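Local atomic coordinates of E2A dna-binding protein (Human adenovirus 5, PDB entry 2WB0), a protein that unwinds the template without ATP by multimerising on single-stranded DNA during strand-displacement replication of the viral genome, and also enhances initiation. Residues L59-N64 with L272-C277; I199-Q204 with V263-H268. One frame throughout, in Å; residues are numbered along the deposited sequence.

The two contacts are linked because helix 261-268 of contact 2 runs directly into strand 271-276 of contact 1. In contact 1 a loop of the all-alpha part of the protein leans on the strand, while in contact 2 the helix packs on helix 189-206. Their centres are about 16 Å apart, yet they touch at two points: Ile273 CD1 lies 3.9 Å from Ile199 CG2, and Leu272 CD1 lies 4.0 Å from Ser266 OG. Leu272 thus faces the loop with one methyl and helix 261-268 with the other. Zinc belongs to contact 1, at Cys277, at the far end of segment 272-277, and contact 2 lies away from both metal sites.

Contact 1 (L59-N64 with L272-C277); sequences LTFTSN and LIVFQC. With ZN (zinc ion), chain C.
Thr60, whose methyl meets Leu272, also helps to grip a carboxylate: Thr60 N and Thr62 OG1 both hydrogen-bond to OD2 of Asp302 in helix 300-315. Thr62 OG1 bonds to Ser299 N as well, so the small hydroxyl ties the loop to the sheet edge and the adjoining helix at once. This loop between helices 40-53 and 64-83 thereby docks the all-alpha region on the three-stranded antiparallel sheet of a zinc-binding region, whose middle strand is 271-276. Across the contact the packing is apolar. Thr60 CG2 sits 3.5 Å from Leu272 CD2, the two side chains crossing near a right angle.

Phe61 supplies the larger share. Its backbone takes left-handed helical angles (phi 53°), and with CG anti to the carbonyl carbon (chi1 -50°) the ring turns to the strand. Phe61 CD2 lies 3.7 Å from Val274 CG2 and 3.8 Å from Leu272 CD2, both approaching obliquely. Leu272 CB comes to the edge in the ring plane, 4.1 Å from Phe61 CE2, while Thr60 CG2 stands 4.0 Å above one face, toward its rim. A broad aromatic suits this seam because it spans two branched residues of the strand, and Phe245 on the next strand also meets the ring.

At the other end of the segment, Cys277 joins Cys223, Cys225 and Cys294 around zinc: four cysteine sulfurs, a set well suited to this metal, which probably bind as thiolates. Cys277 SG, anti to its own backbone N, binds the zinc ion at 2.3 Å, with a CB-SG-zinc angle of about 108°.

Contact 2 (I199-Q204 with V263-H268); sequences IKAFMQ and VLASVH
Ala201 and Ala265 bring two alpha-helical segments together with their CA atoms only 5.2 Å apart. Each segment keeps its own i to i+4 backbone bonding, as in Met203 N to Ile199 O at 2.9 Å, and no hydrogen bond passes between them. This close alanine-to-alanine packing joins a helix of one zinc-binding region to a helix of the other, away from the metal sites. Both alanines point their CB at the opposing helix, and the two methyls meet at 3.5 Å. Alanine suits both positions: a methyl keeps the surface apolar yet lets the helices come this near.

The Ala265 methyl also reaches the backbone of the other helix, 3.5 Å from Phe202 N, and it lies 4.2 Å from Phe202 CB. Phe202 therefore joins in through the root of its side chain, which also packs on Pro301.

One turn earlier in helix 189-206, Gln198 OE1 hydrogen-bonds to Ser266 OG, a polar link beside the alanine pair. Helix 189-206 lies between two partners: Ala201 faces helix 261-268, while Ile199 and Met203, pointing away from that helix, rest on Ala300 and Leu304 of helix 300-315, and Ile199 also touches Ile273 of strand 271-276.

Contact 1 (L59-N64 with L272-C277)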
loop_
_atom_site.group_PDB
_atom_site.type_symbol
_atom_site.label_atom_id
_atom_site.label_comp_id
_atom_site.label_asym_id
_atom_site.label_seq_id
_atom_site.Cartn_x
_atom_site.Cartn_y
_atom_site.Cartn_z
ATOM N N LEU A 59 1.377 15.001 5.220
ATOM C CA LEU A 59 1.556 13.575 4.892
ATOM C C LEU A 59 2.531 13.017 5.921
ATOM O O LEU A 59 3.366 13.803 6.427
ATOM C CB LEU A 59 2.121 13.426 3.454
ATOM C CG LEU A 59 1.097 13.846 2.369
ATOM C CD1 LEU A 59 1.638 13.704 0.965
ATOM C CD2 LEU A 59 -0.263 13.093 2.464
ATOM N N THR A 60 2.486 11.705 6.197
ATOM C CA THR A 60 3.370 11.148 7.241
ATOM C C THR A 60 3.945 9.875 6.669
ATOM O O THR A 60 3.165 8.930 6.384
ATOM C CB THR A 60 2.596 10.771 8.503
ATOM O OG1 THR A 60 1.833 11.896 8.927
ATOM C CG2 THR A 60 3.589 10.386 9.690
ATOM N N PHE A 61 5.266 9.880 6.433
ATOM C CA PHE A 61 5.939 8.757 5.733
ATOM C C PHE A 61 5.270 8.444 4.386
ATOM O O PHE A 61 5.131 7.220 3.998
ATOM C CB PHE A 61 5.903 7.447 6.511
ATOM C CG PHE A 61 6.356 7.558 7.946
ATOM C CD1 PHE A 61 7.534 8.263 8.302
ATOM C CD2 PHE A 61 5.587 6.996 8.937
ATOM C CE1 PHE A 61 7.888 8.395 9.718
ATOM C CE2 PHE A 61 5.942 7.084 10.257
ATOM C CZ PHE A 61 7.104 7.751 10.648
ATOM N N THR A 62 4.866 9.470 3.670
ATOM C CA THR A 62 4.268 9.268 2.362
ATOM C C THR A 62 4.936 10.300 1.477
ATOM O O THR A 62 5.105 11.434 1.913
ATOM C CB THR A 62 2.781 9.596 2.453
ATOM O OG1 THR A 62 2.173 8.657 3.296
ATOM C CG2 THR A 62 2.126 9.592 1.064
ATOM N N SER A 63 5.327 9.925 0.263
ATOM C CA SER A 63 5.877 10.951 -0.639
ATOM C C SER A 63 4.759 11.656 -1.354
ATOM O O SER A 63 3.677 11.053 -1.595
ATOM C CB SER A 63 6.831 10.366 -1.642
ATOM O OG SER A 63 6.140 9.833 -2.708
ATOM N N ASN A 64 4.960 12.933 -1.648
ATOM C CA ASN A 64 3.901 13.726 -2.343
ATOM C C ASN A 64 3.461 13.079 -3.644
ATOM O O ASN A 64 2.278 13.011 -3.953
ATOM C CB ASN A 64 4.381 15.166 -2.686
ATOM C CG ASN A 64 4.670 16.038 -1.417
ATOM O OD1 ASN A 64 4.066 15.853 -0.380
ATOM N ND2 ASN A 64 5.625 17.012 -1.543
ATOM N N LEU A 272 3.136 3.644 12.335
ATOM C CA LEU A 272 2.349 3.559 11.115
ATOM C C LEU A 272 2.812 2.380 10.255
ATOM O O LEU A 272 3.996 2.098 10.166
ATOM C CB LEU A 272 2.567 4.825 10.274
ATOM C CG LEU A 272 1.611 5.994 10.524
ATOM C CD1 LEU A 272 0.716 6.013 11.774
ATOM C CD2 LEU A 272 1.877 7.296 9.834
ATOM N N ILE A 273 1.856 1.751 9.573
ATOM C CA ILE A 273 2.197 0.790 8.510
ATOM C C ILE A 273 2.615 1.682 7.325
ATOM O O ILE A 273 1.893 2.610 6.942
ATOM C CB ILE A 273 0.920 -0.004 8.076
ATOM C CG1 ILE A 273 0.486 -0.948 9.203
ATOM C CG2 ILE A 273 1.140 -0.678 6.625
ATOM C CD1 ILE A 273 -0.865 -1.710 8.965
ATOM N N VAL A 274 3.746 1.371 6.712
ATOM C CA VAL A 274 4.171 2.104 5.575
ATOM C C VAL A 274 4.430 1.146 4.390
ATOM O O VAL A 274 5.154 0.162 4.551
ATOM C CB VAL A 274 5.487 2.862 5.880
ATOM C CG1 VAL A 274 5.981 3.575 4.642
ATOM C CG2 VAL A 274 5.310 3.865 7.055
ATOM N N PHE A 275 3.871 1.456 3.210
ATOM C CA PHE A 275 3.998 0.678 2.024
ATOM C C PHE A 275 5.093 1.294 1.141
ATOM O O PHE A 275 5.033 2.501 0.884
ATOM C CB PHE A 275 2.665 0.669 1.219
ATOM C CG PHE A 275 1.490 0.111 2.009
ATOM C CD1 PHE A 275 1.452 -1.251 2.391
ATOM C CD2 PHE A 275 0.449 0.954 2.365
ATOM C CE1 PHE A 275 0.375 -1.742 3.137
ATOM C CE2 PHE A 275 -0.636 0.470 3.123
ATOM C CZ PHE A 275 -0.669 -0.888 3.475
ATOM N N GLN A 276 6.017 0.454 0.641
ATOM C CA GLN A 276 7.084 0.914 -0.244
ATOM C C GLN A 276 7.097 0.038 -1.449
ATOM O O GLN A 276 6.174 -0.790 -1.642
ATOM C CB GLN A 276 8.487 0.921 0.469
ATOM C CG GLN A 276 8.509 1.994 1.547
ATOM C CD GLN A 276 9.639 1.881 2.538
ATOM O OE1 GLN A 276 10.683 2.569 2.401
ATOM N NE2 GLN A 276 9.481 1.025 3.517
ATOM N N CYS A 277 8.169 0.176 -2.233
ATOM C CA CYS A 277 8.372 -0.664 -3.451
ATOM C C CYS A 277 8.221 -2.163 -3.106
ATOM O O CYS A 277 8.471 -2.543 -1.971
ATOM C CB CYS A 277 9.803 -0.482 -3.956
ATOM S SG CYS A 277 10.150 -1.401 -5.470
HETATM ZN ZN ZN C . 8.686 -0.698 -7.066
#

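Contact 2 (I199-Q204 with V263-H268)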
loop_
_atom_site.group_PDB
_atom_site.type_symbol
_atom_site.label_atom_id
_atom_site.label_comp_id
_atom_site.label_asym_id
_atom_site.label_seq_id
_atom_site.Cartn_x
_atom_site.Cartn_y
_atom_site.Cartn_z
ATOM N N ILE A 199 -3.984 1.524 12.507
ATOM C CA ILE A 199 -4.846 1.703 11.323
ATOM C C ILE A 199 -6.302 1.343 11.671
ATOM O O ILE A 199 -7.246 2.035 11.247
ATOM C CB ILE A 199 -4.311 0.937 10.046
ATOM C CG1 ILE A 199 -5.133 1.389 8.818
ATOM C CG2 ILE A 199 -4.369 -0.580 10.214
ATOM C CD1 ILE A 199 -4.991 2.942 8.536
ATOM N N LYS A 200 -6.463 0.287 12.450
ATOM C CA LYS A 200 -7.784 -0.127 12.893
ATOM C C LYS A 200 -8.463 0.986 13.716
ATOM O O LYS A 200 -9.598 1.362 13.428
ATOM C CB LYS A 200 -7.713 -1.436 13.617
ATOM C CG LYS A 200 -9.061 -1.841 14.248
ATOM C CD LYS A 200 -8.917 -3.282 14.818
ATOM C CE LYS A 200 -9.941 -3.504 15.936
ATOM N NZ LYS A 200 -9.621 -4.735 16.785
ATOM N N ALA A 201 -7.728 1.646 14.596
ATOM C CA ALA A 201 -8.293 2.787 15.333
ATOM C C ALA A 201 -8.590 4.014 14.465
ATOM O O ALA A 201 -9.513 4.815 14.730
ATOM C CB ALA A 201 -7.323 3.211 16.548
ATOM N N PHE A 202 -7.735 4.249 13.481
ATOM C CA PHE A 202 -7.908 5.372 12.593
ATOM C C PHE A 202 -9.221 5.165 11.825
ATOM O O PHE A 202 -10.032 6.091 11.659
ATOM C CB PHE A 202 -6.676 5.391 11.640
ATOM C CG PHE A 202 -6.586 6.588 10.768
ATOM C CD1 PHE A 202 -6.073 7.797 11.265
ATOM C CD2 PHE A 202 -6.942 6.518 9.432
ATOM C CE1 PHE A 202 -6.004 8.876 10.514
ATOM C CE2 PHE A 202 -6.857 7.644 8.625
ATOM C CZ PHE A 202 -6.373 8.821 9.154
ATOM N N MET A 203 -9.425 3.930 11.375
ATOM C CA MET A 203 -10.642 3.595 10.607
ATOM C C MET A 203 -11.890 3.708 11.514
ATOM O O MET A 203 -12.918 4.172 11.051
ATOM C CB MET A 203 -10.505 2.177 10.032
ATOM C CG MET A 203 -9.450 2.230 8.794
ATOM S SD MET A 203 -9.126 0.570 8.312
ATOM C CE MET A 203 -10.710 0.186 7.452
ATOM N N GLN A 204 -11.785 3.228 12.759
ATOM C CA GLN A 204 -12.902 3.313 13.733
ATOM C C GLN A 204 -13.239 4.805 13.966
ATOM O O GLN A 204 -14.395 5.169 14.097
ATOM C CB GLN A 204 -12.573 2.588 15.072
ATOM C CG GLN A 204 -12.526 1.063 15.046
ATOM C CD GLN A 204 -11.885 0.426 16.296
ATOM O OE1 GLN A 204 -12.328 -0.630 16.749
ATOM N NE2 GLN A 204 -10.801 1.046 16.832
ATOM N N VAL A 263 -6.464 11.446 15.301
ATOM C CA VAL A 263 -5.166 11.800 15.857
ATOM C C VAL A 263 -4.832 10.918 17.055
ATOM O O VAL A 263 -3.686 10.424 17.202
ATOM C CB VAL A 263 -5.078 13.326 16.179
ATOM C CG1 VAL A 263 -3.715 13.626 16.756
ATOM C CG2 VAL A 263 -5.344 14.143 14.901
ATOM N N LEU A 264 -5.827 10.667 17.899
ATOM C CA LEU A 264 -5.626 9.838 19.085
ATOM C C LEU A 264 -5.230 8.400 18.700
ATOM O O LEU A 264 -4.505 7.666 19.459
ATOM C CB LEU A 264 -6.925 9.798 19.913
ATOM C CG LEU A 264 -7.133 10.693 21.160
ATOM C CD1 LEU A 264 -6.010 11.549 21.699
ATOM C CD2 LEU A 264 -8.495 11.356 21.189
ATOM N N ALA A 265 -5.718 7.952 17.547
ATOM C CA ALA A 265 -5.270 6.616 17.084
ATOM C C ALA A 265 -3.756 6.513 17.049
ATOM O O ALA A 265 -3.182 5.484 17.499
ATOM C CB ALA A 265 -5.864 6.280 15.674
ATOM N N SER A 266 -3.089 7.571 16.559
ATOM C CA SER A 266 -1.627 7.615 16.531
ATOM C C SER A 266 -1.031 7.849 17.911
ATOM O O SER A 266 0.040 7.309 18.240
ATOM C CB SER A 266 -1.096 8.665 15.540
ATOM O OG SER A 266 -1.490 8.292 14.191
ATOM N N VAL A 267 -1.700 8.693 18.712
ATOM C CA VAL A 267 -1.200 8.900 20.079
ATOM C C VAL A 267 -1.164 7.578 20.872
ATOM O O VAL A 267 -0.101 7.206 21.487
ATOM C CB VAL A 267 -2.029 9.991 20.836
ATOM C CG1 VAL A 267 -1.550 10.076 22.387
ATOM C CG2 VAL A 267 -1.944 11.291 20.091
ATOM N N HIS A 268 -2.292 6.858 20.838
ATOM C CA HIS A 268 -2.389 5.546 21.510
ATOM C C HIS A 268 -1.596 4.455 20.872
ATOM O O HIS A 268 -1.119 3.541 21.579
ATOM C CB HIS A 268 -3.835 5.058 21.584
ATOM C CG HIS A 268 -4.752 6.029 22.283
ATOM N ND1 HIS A 268 -6.077 6.176 21.943
ATOM C CD2 HIS A 268 -4.529 6.892 23.307
ATOM C CE1 HIS A 268 -6.642 7.080 22.734
ATOM N NE2 HIS A 268 -5.712 7.570 23.534
#